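PDB 4GEY: porin B from Pseudomonas putida, which forms an outer-membrane beta-barrel channel that probably serves the selective uptake of sugars, and binds glucose in this structure. Local coordinates for residues G54-G59 / N424-G429; N391-Y396 / N409-K414. The protein carries 2 engineered substitutions. All coordinates share one frame; numbering follows the deposited sequence.

Contact 1 (G54-G59 / N424-G429); sequences GNLHGG and NALVAG. With DMU (decyl-beta-D-maltopyranoside), chain K; C8E ((hydroxyethyloxy)tri(ethyloxy)octane), chain D.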
loop_
_atom_site.group_PDB
_atom_site.type_symbol
_atom_site.label_atom_id
_atom_site.label_comp_id
_atom_site.label_asym_id
_atom_site.label_seq_id
_atom_site.Cartn_x
_atom_site.Cartn_y
_atom_site.Cartn_z
ATOM N N GLY A 54 -17.138 7.124 7.433
ATOM C CA GLY A 54 -17.860 7.705 8.543
ATOM C C GLY A 54 -17.975 6.705 9.670
ATOM O O GLY A 54 -18.260 5.537 9.434
ATOM N N ASN A 55 -17.738 7.154 10.897
ATOM C CA ASN A 55 -17.812 6.261 12.046
ATOM C C ASN A 55 -19.255 6.011 12.446
ATOM O O ASN A 55 -20.060 6.939 12.503
ATOM C CB ASN A 55 -16.994 6.800 13.223
ATOM C CG ASN A 55 -17.391 8.206 13.626
ATOM O OD1 ASN A 55 -17.612 9.084 12.777
ATOM N ND2 ASN A 55 -17.477 8.433 14.936
ATOM N N LEU A 56 -19.579 4.745 12.685
ATOM C CA LEU A 56 -20.932 4.354 13.054
ATOM C C LEU A 56 -21.014 4.001 14.532
ATOM O O LEU A 56 -22.064 4.188 15.174
ATOM C CB LEU A 56 -21.401 3.172 12.209
ATOM C CG LEU A 56 -21.548 3.458 10.719
ATOM C CD1 LEU A 56 -21.614 2.163 9.943
ATOM C CD2 LEU A 56 -22.790 4.270 10.482
ATOM N N HIS A 57 -19.899 3.511 15.070
ATOM C CA HIS A 57 -19.856 3.055 16.450
ATOM C C HIS A 57 -18.416 2.854 16.943
ATOM O O HIS A 57 -17.575 2.321 16.220
ATOM C CB HIS A 57 -20.651 1.752 16.562
ATOM C CG HIS A 57 -20.705 1.190 17.944
ATOM N ND1 HIS A 57 -21.768 1.413 18.796
ATOM C CD2 HIS A 57 -19.834 0.407 18.624
ATOM C CE1 HIS A 57 -21.544 0.799 19.943
ATOM N NE2 HIS A 57 -20.377 0.183 19.867
ATOM N N GLY A 58 -18.131 3.289 18.170
ATOM C CA GLY A 58 -16.856 2.994 18.813
ATOM C C GLY A 58 -15.686 3.856 18.394
ATOM O O GLY A 58 -15.870 4.985 17.950
ATOM N N GLY A 59 -14.475 3.326 18.541
ATOM C CA GLY A 59 -13.264 4.098 18.306
ATOM C C GLY A 59 -13.059 5.162 19.378
ATOM O O GLY A 59 -13.906 5.332 20.264
ATOM N N ASN A 424 -13.808 -0.998 19.995
ATOM C CA ASN A 424 -13.889 -1.451 18.610
ATOM C C ASN A 424 -14.620 -0.415 17.779
ATOM O O ASN A 424 -15.598 0.169 18.239
ATOM C CB ASN A 424 -14.637 -2.788 18.511
ATOM C CG ASN A 424 -13.926 -3.910 19.238
ATOM O OD1 ASN A 424 -12.883 -3.705 19.863
ATOM N ND2 ASN A 424 -14.489 -5.108 19.159
ATOM N N ALA A 425 -14.143 -0.179 16.563
ATOM C CA ALA A 425 -14.762 0.805 15.686
ATOM C C ALA A 425 -15.516 0.138 14.537
ATOM O O ALA A 425 -14.996 -0.785 13.898
ATOM C CB ALA A 425 -13.715 1.763 15.150
ATOM N N LEU A 426 -16.741 0.605 14.279
ATOM C CA LEU A 426 -17.478 0.199 13.084
ATOM C C LEU A 426 -17.519 1.382 12.131
ATOM O O LEU A 426 -18.027 2.451 12.478
ATOM C CB LEU A 426 -18.896 -0.239 13.428
ATOM C CG LEU A 426 -19.713 -0.865 12.297
ATOM C CD1 LEU A 426 -19.083 -2.156 11.895
ATOM C CD2 LEU A 426 -21.137 -1.098 12.739
ATOM N N VAL A 427 -16.975 1.193 10.932
ATOM C CA VAL A 427 -16.874 2.279 9.977
ATOM C C VAL A 427 -17.597 1.933 8.676
ATOM O O VAL A 427 -17.518 0.805 8.184
ATOM C CB VAL A 427 -15.393 2.625 9.698
ATOM C CG1 VAL A 427 -15.264 3.660 8.578
ATOM C CG2 VAL A 427 -14.696 3.110 10.978
ATOM N N ALA A 428 -18.325 2.907 8.142
ATOM C CA ALA A 428 -18.956 2.784 6.841
ATOM C C ALA A 428 -18.090 3.482 5.804
ATOM O O ALA A 428 -17.684 4.633 5.994
ATOM C CB ALA A 428 -20.333 3.397 6.868
ATOM N N GLY A 429 -17.799 2.782 4.711
ATOM C CA GLY A 429 -16.995 3.351 3.655
ATOM C C GLY A 429 -17.683 3.288 2.308
ATOM O O GLY A 429 -18.593 2.493 2.109
HETATM C C1 DMU K . -12.957 -6.491 22.296
HETATM C C2 DMU K . -12.338 -6.485 23.584
HETATM C C3 DMU K . -13.171 -7.062 24.656
HETATM C C4 DMU K . -13.802 -8.422 24.289
HETATM O O5 DMU K . -14.142 -8.499 22.776
HETATM C C6 DMU K . -13.258 -7.830 21.848
HETATM O O7 DMU K . -12.398 -7.288 25.852
HETATM O O16 DMU K . -13.876 -7.820 20.555
HETATM C C18 DMU K . -14.041 -9.042 19.846
HETATM C C19 DMU K . -15.116 -9.105 18.725
HETATM C C22 DMU K . -14.872 -10.045 17.490
HETATM C C25 DMU K . -15.854 -9.968 16.315
HETATM C C28 DMU K . -15.325 -10.218 14.907
HETATM C C31 DMU K . -16.214 -9.964 13.693
HETATM C C34 DMU K . -15.653 -10.166 12.304
HETATM O O49 DMU K . -12.059 -5.799 21.346
HETATM O O55 DMU K . -11.872 -5.125 23.899
HETATM C C57 DMU K . -14.909 -8.676 25.025
HETATM O O61 DMU K . -15.279 -10.011 25.127
HETATM C C5 DMU K . -12.000 -6.886 28.119
HETATM C C7 DMU K . -12.829 -7.792 28.837
HETATM C C8 DMU K . -14.071 -7.159 29.315
HETATM C C9 DMU K . -14.971 -6.606 28.160
HETATM O O1 DMU K . -14.093 -6.227 26.949
HETATM C C10 DMU K . -12.647 -6.406 26.899
HETATM O O2 DMU K . -14.800 -8.077 30.073
HETATM O O3 DMU K . -10.690 -7.495 27.799
HETATM O O4 DMU K . -12.059 -8.288 29.958
HETATM C C11 DMU K . -15.668 -5.538 28.516
HETATM O O6 DMU K . -16.430 -5.634 29.659
HETATM C C1 C8E D . -21.818 2.463 2.301
HETATM C C2 C8E D . -21.860 1.743 3.647
HETATM C C3 C8E D . -22.808 0.549 3.593
HETATM C C4 C8E D . -22.045 -0.734 3.912
HETATM C C5 C8E D . -21.799 -1.599 2.670
HETATM C C6 C8E D . -22.249 -3.051 2.851
HETATM C C7 C8E D . -21.362 -4.031 2.086
HETATM C C8 C8E D . -21.546 -5.451 2.611
HETATM O O9 C8E D . -22.424 -6.226 1.805
HETATM C C10 C8E D . -21.836 -7.392 1.244
HETATM C C11 C8E D . -22.855 -8.535 1.110
HETATM O O12 C8E D . -24.013 -8.178 0.368
HETATM C C13 C8E D . -24.511 -9.253 -0.427
HETATM C C14 C8E D . -25.338 -8.764 -1.628
HETATM O O15 C8E D . -26.308 -9.724 -2.021
HETATM C C16 C8E D . -26.240 -10.080 -3.393
HETATM C C17 C8E D . -27.520 -9.726 -4.157
HETATM O O18 C8E D . -27.405 -10.090 -5.527
HETATM C C19 C8E D . -28.315 -11.082 -5.970
HETATM C C20 C8E D . -28.575 -10.877 -7.460
HETATM O O21 C8E D . -29.916 -11.154 -7.805
#
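L56 leans across the strand boundary onto A428, its CD1 lying 3.6 Å from A428 CB. With CG anti to the carbonyl carbon (chi1 -65°), the branch is carried alongside the neighbouring strand, and CD1 also approaches L426 CG, at 4.3 Å. This unusual direction, toward the partner strand and not to one face of the sheet, comes from a classic beta bulge, in which the two residues L56 and H57 are set opposite the single residue L426, whose carbonyl O takes a firm bond from L56 N (2.8 Å) and a weak one from H57 N (3.4 Å). L426 N in turn donates to H57 O at 2.7 Å. H57 and L426 therefore rise from the same face, meeting through their CB atoms, 4.1 Å apart. A428 shares that face, and its CB is also touched by the octyl chain of a bound C8E detergent. N55 and V427 project from the other face, where both meet the helix 103-108; N55 OD1 accepts from T65 N, and V427 CG1 sits 3.6 Å from G54 O. At the far end, N424 turns away from the segment 54-59: its OD1 accepts from maltoside O49 (2.7 Å) and its ND2 donates to O16. The antiparallel ladder joins the first long strand, 42-57, to the last, 425-435, the seam by which an outer-membrane beta-barrel closes on itself.

Contact 2 (N391-Y396 / N409-K414); sequences NAELYY and NLQYIK. With C8E ((hydroxyethyloxy)tri(ethyloxy)octane), chain F; C8E ((hydroxyethyloxy)tri(ethyloxy)octane), chain D; DMU (decyl-beta-D-maltopyranoside), chain L.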
loop_
_atom_site.group_PDB
_atom_site.type_symbol
_atom_site.label_atom_id
_atom_site.label_comp_id
_atom_site.label_asym_id
_atom_site.label_seq_id
_atom_site.Cartn_x
_atom_site.Cartn_y
_atom_site.Cartn_z
ATOM N N ASN A 391 -7.936 -5.512 11.699
ATOM C CA ASN A 391 -8.784 -4.820 10.737
ATOM C C ASN A 391 -9.577 -5.838 9.963
ATOM O O ASN A 391 -9.075 -6.932 9.676
ATOM C CB ASN A 391 -7.960 -4.002 9.742
ATOM C CG ASN A 391 -7.359 -2.747 10.351
ATOM O OD1 ASN A 391 -7.791 -1.624 10.053
ATOM N ND2 ASN A 391 -6.340 -2.925 11.182
ATOM N N ALA A 392 -10.809 -5.478 9.612
ATOM C CA ALA A 392 -11.598 -6.302 8.712
ATOM C C ALA A 392 -12.456 -5.448 7.788
ATOM O O ALA A 392 -13.000 -4.414 8.197
ATOM C CB ALA A 392 -12.450 -7.293 9.485
ATOM N N GLU A 393 -12.572 -5.884 6.538
ATOM C CA GLU A 393 -13.437 -5.210 5.584
ATOM C C GLU A 393 -14.314 -6.204 4.829
ATOM O O GLU A 393 -13.875 -7.280 4.424
ATOM C CB GLU A 393 -12.599 -4.372 4.609
ATOM C CG GLU A 393 -13.402 -3.584 3.558
ATOM C CD GLU A 393 -12.521 -2.666 2.692
ATOM O OE1 GLU A 393 -11.393 -2.330 3.128
ATOM O OE2 GLU A 393 -12.947 -2.283 1.575
ATOM N N LEU A 394 -15.574 -5.849 4.661
ATOM C CA LEU A 394 -16.439 -6.567 3.742
ATOM C C LEU A 394 -16.945 -5.540 2.730
ATOM O O LEU A 394 -17.427 -4.470 3.120
ATOM C CB LEU A 394 -17.595 -7.214 4.495
ATOM C CG LEU A 394 -18.810 -7.588 3.655
ATOM C CD1 LEU A 394 -18.437 -8.689 2.678
ATOM C CD2 LEU A 394 -20.014 -7.982 4.536
ATOM N N TYR A 395 -16.807 -5.835 1.439
ATOM C CA TYR A 395 -17.256 -4.884 0.433
ATOM C C TYR A 395 -18.061 -5.518 -0.691
ATOM O O TYR A 395 -18.066 -6.737 -0.857
ATOM C CB TYR A 395 -16.086 -4.045 -0.116
ATOM C CG TYR A 395 -15.146 -4.731 -1.111
ATOM C CD1 TYR A 395 -15.565 -5.047 -2.397
ATOM C CD2 TYR A 395 -13.829 -4.995 -0.784
ATOM C CE1 TYR A 395 -14.733 -5.636 -3.294
ATOM C CE2 TYR A 395 -12.972 -5.589 -1.692
ATOM C CZ TYR A 395 -13.435 -5.909 -2.947
ATOM O OH TYR A 395 -12.610 -6.508 -3.879
ATOM N N TYR A 396 -18.733 -4.670 -1.466
ATOM C CA TYR A 396 -19.431 -5.105 -2.675
ATOM C C TYR A 396 -19.103 -4.111 -3.792
ATOM O O TYR A 396 -19.351 -2.914 -3.658
ATOM C CB TYR A 396 -20.953 -5.200 -2.457
ATOM C CG TYR A 396 -21.667 -5.787 -3.657
ATOM C CD1 TYR A 396 -21.867 -5.030 -4.812
ATOM C CD2 TYR A 396 -22.119 -7.109 -3.657
ATOM C CE1 TYR A 396 -22.493 -5.573 -5.931
ATOM C CE2 TYR A 396 -22.755 -7.661 -4.773
ATOM C CZ TYR A 396 -22.929 -6.884 -5.902
ATOM O OH TYR A 396 -23.540 -7.394 -7.013
ATOM N N ASN A 409 -18.476 -0.378 1.455
ATOM C CA ASN A 409 -17.819 -1.338 2.319
ATOM C C ASN A 409 -18.118 -1.099 3.786
ATOM O O ASN A 409 -18.567 -0.018 4.183
ATOM C CB ASN A 409 -16.314 -1.335 2.074
ATOM C CG ASN A 409 -15.699 0.034 2.253
ATOM O OD1 ASN A 409 -15.110 0.332 3.294
ATOM N ND2 ASN A 409 -15.825 0.876 1.234
ATOM N N LEU A 410 -17.868 -2.131 4.581
ATOM C CA LEU A 410 -18.032 -2.080 6.021
ATOM C C LEU A 410 -16.700 -2.474 6.626
ATOM O O LEU A 410 -16.153 -3.525 6.302
ATOM C CB LEU A 410 -19.096 -3.081 6.460
ATOM C CG LEU A 410 -20.417 -2.613 7.056
ATOM C CD1 LEU A 410 -21.567 -3.242 6.300
ATOM C CD2 LEU A 410 -20.487 -3.030 8.505
ATOM N N GLN A 411 -16.181 -1.635 7.511
ATOM C CA GLN A 411 -14.891 -1.893 8.138
ATOM C C GLN A 411 -15.026 -2.029 9.636
ATOM O O GLN A 411 -15.796 -1.295 10.259
ATOM C CB GLN A 411 -13.931 -0.758 7.829
ATOM C CG GLN A 411 -13.456 -0.759 6.402
ATOM C CD GLN A 411 -12.547 0.393 6.122
ATOM O OE1 GLN A 411 -11.466 0.477 6.688
ATOM N NE2 GLN A 411 -12.976 1.298 5.249
ATOM N N TYR A 412 -14.270 -2.963 10.210
ATOM C CA TYR A 412 -14.279 -3.204 11.648
ATOM C C TYR A 412 -12.864 -3.216 12.175
ATOM O O TYR A 412 -11.998 -3.898 11.628
ATOM C CB TYR A 412 -14.930 -4.547 11.966
ATOM C CG TYR A 412 -15.382 -4.691 13.410
ATOM C CD1 TYR A 412 -16.434 -3.925 13.909
ATOM C CD2 TYR A 412 -14.777 -5.602 14.263
ATOM C CE1 TYR A 412 -16.858 -4.061 15.220
ATOM C CE2 TYR A 412 -15.196 -5.742 15.583
ATOM C CZ TYR A 412 -16.234 -4.970 16.055
ATOM O OH TYR A 412 -16.649 -5.101 17.366
ATOM N N ILE A 413 -12.632 -2.481 13.256
ATOM C CA ILE A 413 -11.291 -2.319 13.801
ATOM C C ILE A 413 -11.225 -2.621 15.298
ATOM O O ILE A 413 -11.834 -1.930 16.113
ATOM C CB ILE A 413 -10.786 -0.890 13.566
ATOM C CG1 ILE A 413 -11.018 -0.489 12.115
ATOM C CG2 ILE A 413 -9.315 -0.783 13.877
ATOM C CD1 ILE A 413 -11.097 0.966 11.953
ATOM N N LYS A 414 -10.466 -3.652 15.652
ATOM C CA LYS A 414 -10.294 -4.042 17.037
ATOM C C LYS A 414 -8.980 -3.481 17.556
ATOM O O LYS A 414 -7.925 -3.716 16.962
ATOM C CB LYS A 414 -10.289 -5.562 17.156
ATOM C CG LYS A 414 -10.408 -6.062 18.582
ATOM C CD LYS A 414 -9.255 -6.982 18.946
ATOM C CE LYS A 414 -8.456 -6.437 20.120
ATOM N NZ LYS A 414 -9.236 -6.336 21.383
HETATM C C7 C8E F . -16.224 -6.396 8.503
HETATM C C8 C8E F . -17.480 -5.746 9.075
HETATM O O9 C8E F . -18.015 -6.602 10.058
HETATM C C10 C8E F . -18.528 -5.932 11.190
HETATM C C11 C8E F . -18.996 -6.957 12.221
HETATM O O12 C8E F . -19.383 -6.310 13.415
HETATM C C13 C8E F . -19.121 -7.126 14.541
HETATM C C14 C8E F . -19.811 -6.611 15.803
HETATM O O15 C8E F . -20.038 -7.715 16.656
HETATM C C16 C8E F . -19.107 -7.820 17.716
HETATM C C17 C8E F . -19.336 -6.718 18.748
HETATM O O18 C8E F . -20.517 -7.000 19.466
HETATM C C19 C8E F . -20.268 -7.629 20.704
HETATM C C20 C8E F . -21.510 -7.470 21.573
HETATM O O21 C8E F . -22.610 -7.106 20.758
HETATM C C1 C8E D . -21.818 2.463 2.301
HETATM C C2 C8E D . -21.860 1.743 3.647
HETATM C C3 C8E D . -22.808 0.549 3.593
HETATM C C4 C8E D . -22.045 -0.734 3.912
HETATM C C5 C8E D . -21.799 -1.599 2.670
HETATM C C6 C8E D . -22.249 -3.051 2.851
HETATM C C7 C8E D . -21.362 -4.031 2.086
HETATM C C8 C8E D . -21.546 -5.451 2.611
HETATM O O9 C8E D . -22.424 -6.226 1.805
HETATM C C10 C8E D . -21.836 -7.392 1.244
HETATM C C11 C8E D . -22.855 -8.535 1.110
HETATM O O12 C8E D . -24.013 -8.178 0.368
HETATM C C13 C8E D . -24.511 -9.253 -0.427
HETATM C C14 C8E D . -25.338 -8.764 -1.628
HETATM O O15 C8E D . -26.308 -9.724 -2.021
HETATM C C16 C8E D . -26.240 -10.080 -3.393
HETATM C C17 C8E D . -27.520 -9.726 -4.157
HETATM O O18 C8E D . -27.405 -10.090 -5.527
HETATM C C19 C8E D . -28.315 -11.082 -5.970
HETATM C C20 C8E D . -28.575 -10.877 -7.460
HETATM O O21 C8E D . -29.916 -11.154 -7.805
HETATM C C1 DMU L . -6.092 -8.902 22.213
HETATM C C2 DMU L . -5.093 -8.374 23.117
HETATM C C3 DMU L . -5.211 -8.553 24.589
HETATM C C4 DMU L . -6.147 -9.705 25.022
HETATM O O5 DMU L . -7.402 -9.650 24.124
HETATM C C6 DMU L . -7.075 -9.849 22.735
HETATM O O7 DMU L . -3.910 -8.813 25.167
HETATM O O16 DMU L . -8.291 -9.878 21.972
HETATM C C18 DMU L . -8.509 -10.969 21.077
HETATM C C19 DMU L . -9.605 -10.808 19.991
HETATM C C22 DMU L . -9.204 -10.649 18.480
HETATM C C25 DMU L . -10.358 -10.477 17.489
HETATM C C28 DMU L . -10.100 -10.010 16.070
HETATM C C31 DMU L . -11.259 -9.362 15.340
HETATM C C34 DMU L . -11.183 -9.147 13.844
HETATM C C37 DMU L . -11.806 -7.917 13.263
HETATM O O49 DMU L . -5.340 -9.531 21.092
HETATM O O55 DMU L . -4.851 -6.969 22.743
HETATM C C57 DMU L . -6.500 -9.675 26.330
HETATM O O61 DMU L . -7.782 -10.094 26.649
HETATM C C5 DMU L . -2.716 -8.704 27.254
HETATM C C7 DMU L . -3.339 -8.849 28.531
HETATM C C8 DMU L . -3.893 -7.598 29.062
HETATM C C9 DMU L . -4.966 -6.976 28.125
HETATM O O1 DMU L . -4.581 -7.188 26.653
HETATM C C10 DMU L . -3.455 -7.982 26.207
HETATM O O2 DMU L . -4.495 -7.831 30.303
HETATM O O3 DMU L . -2.326 -10.034 26.769
HETATM O O4 DMU L . -2.328 -9.358 29.455
HETATM C C11 DMU L . -5.110 -5.683 28.343
HETATM O O6 DMU L . -6.042 -5.000 27.583
#
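A392 and Y412 satisfy each other's backbones, A392 N giving to Y412 O and Y412 N to A392 O, both at 2.8 Å. L394 and L410 repeat the exchange two residues on. Between these hydrogen-bonded pairs E393 faces Q411, their side chains running side by side with CG atoms 4.0 Å apart and the carboxylate stacked on the amide, the planes 24° apart. CG of E393 stands anti to its own N (chi1 -179°) and the chain is extended, which carries the carboxylate to two backbone donors, N167 N for OE1 and Q166 N for OE2; such a setting would probably favour the charged form. The two strands form an antiparallel beta hairpin in the barrel wall, with polar N391, E393, N409 and Q411 on one face and A392, L394, L410 and Y412 on the detergent-covered other. Q411 NE2 donates to N409 OD1 at 3.1 Å and also to V119 O, while its OE1 accepts from N167 ND2. On the apolar face a C8E chain runs lengthwise along one face of the Y412 ring, from CB to OH, with C13 3.8 Å above its plane and offset toward the rim, and maltoside C37 meets the ring edge. The phenol OH is bonded to N424 ND2; an alanine at Y412 would probably leave that amide without this partner and the C8E chain without its aromatic support. L394 CD2 and L410 CD1 each touch the second C8E at 3.5 Å.

In the fold
The two contacts are neighbours in one barrel wall, their centres about 9 Å apart, and strands 404-414 and 425-435, one from each, pair directly: V427 N bonds to Q411 O. They differ in what they join. Contact 2 links strands adjacent in sequence, whereas contact 1 brings together strands from near the two ends of the chain. Contact 2 is largely buried and regular, with a dense polar network on one face; contact 1 is only partly buried, broken by a bulge, and depends mainly on backbone bonds and aliphatic packing. Both present an apolar face to detergent, and the same C8E molecule touches A428, L394 and L410.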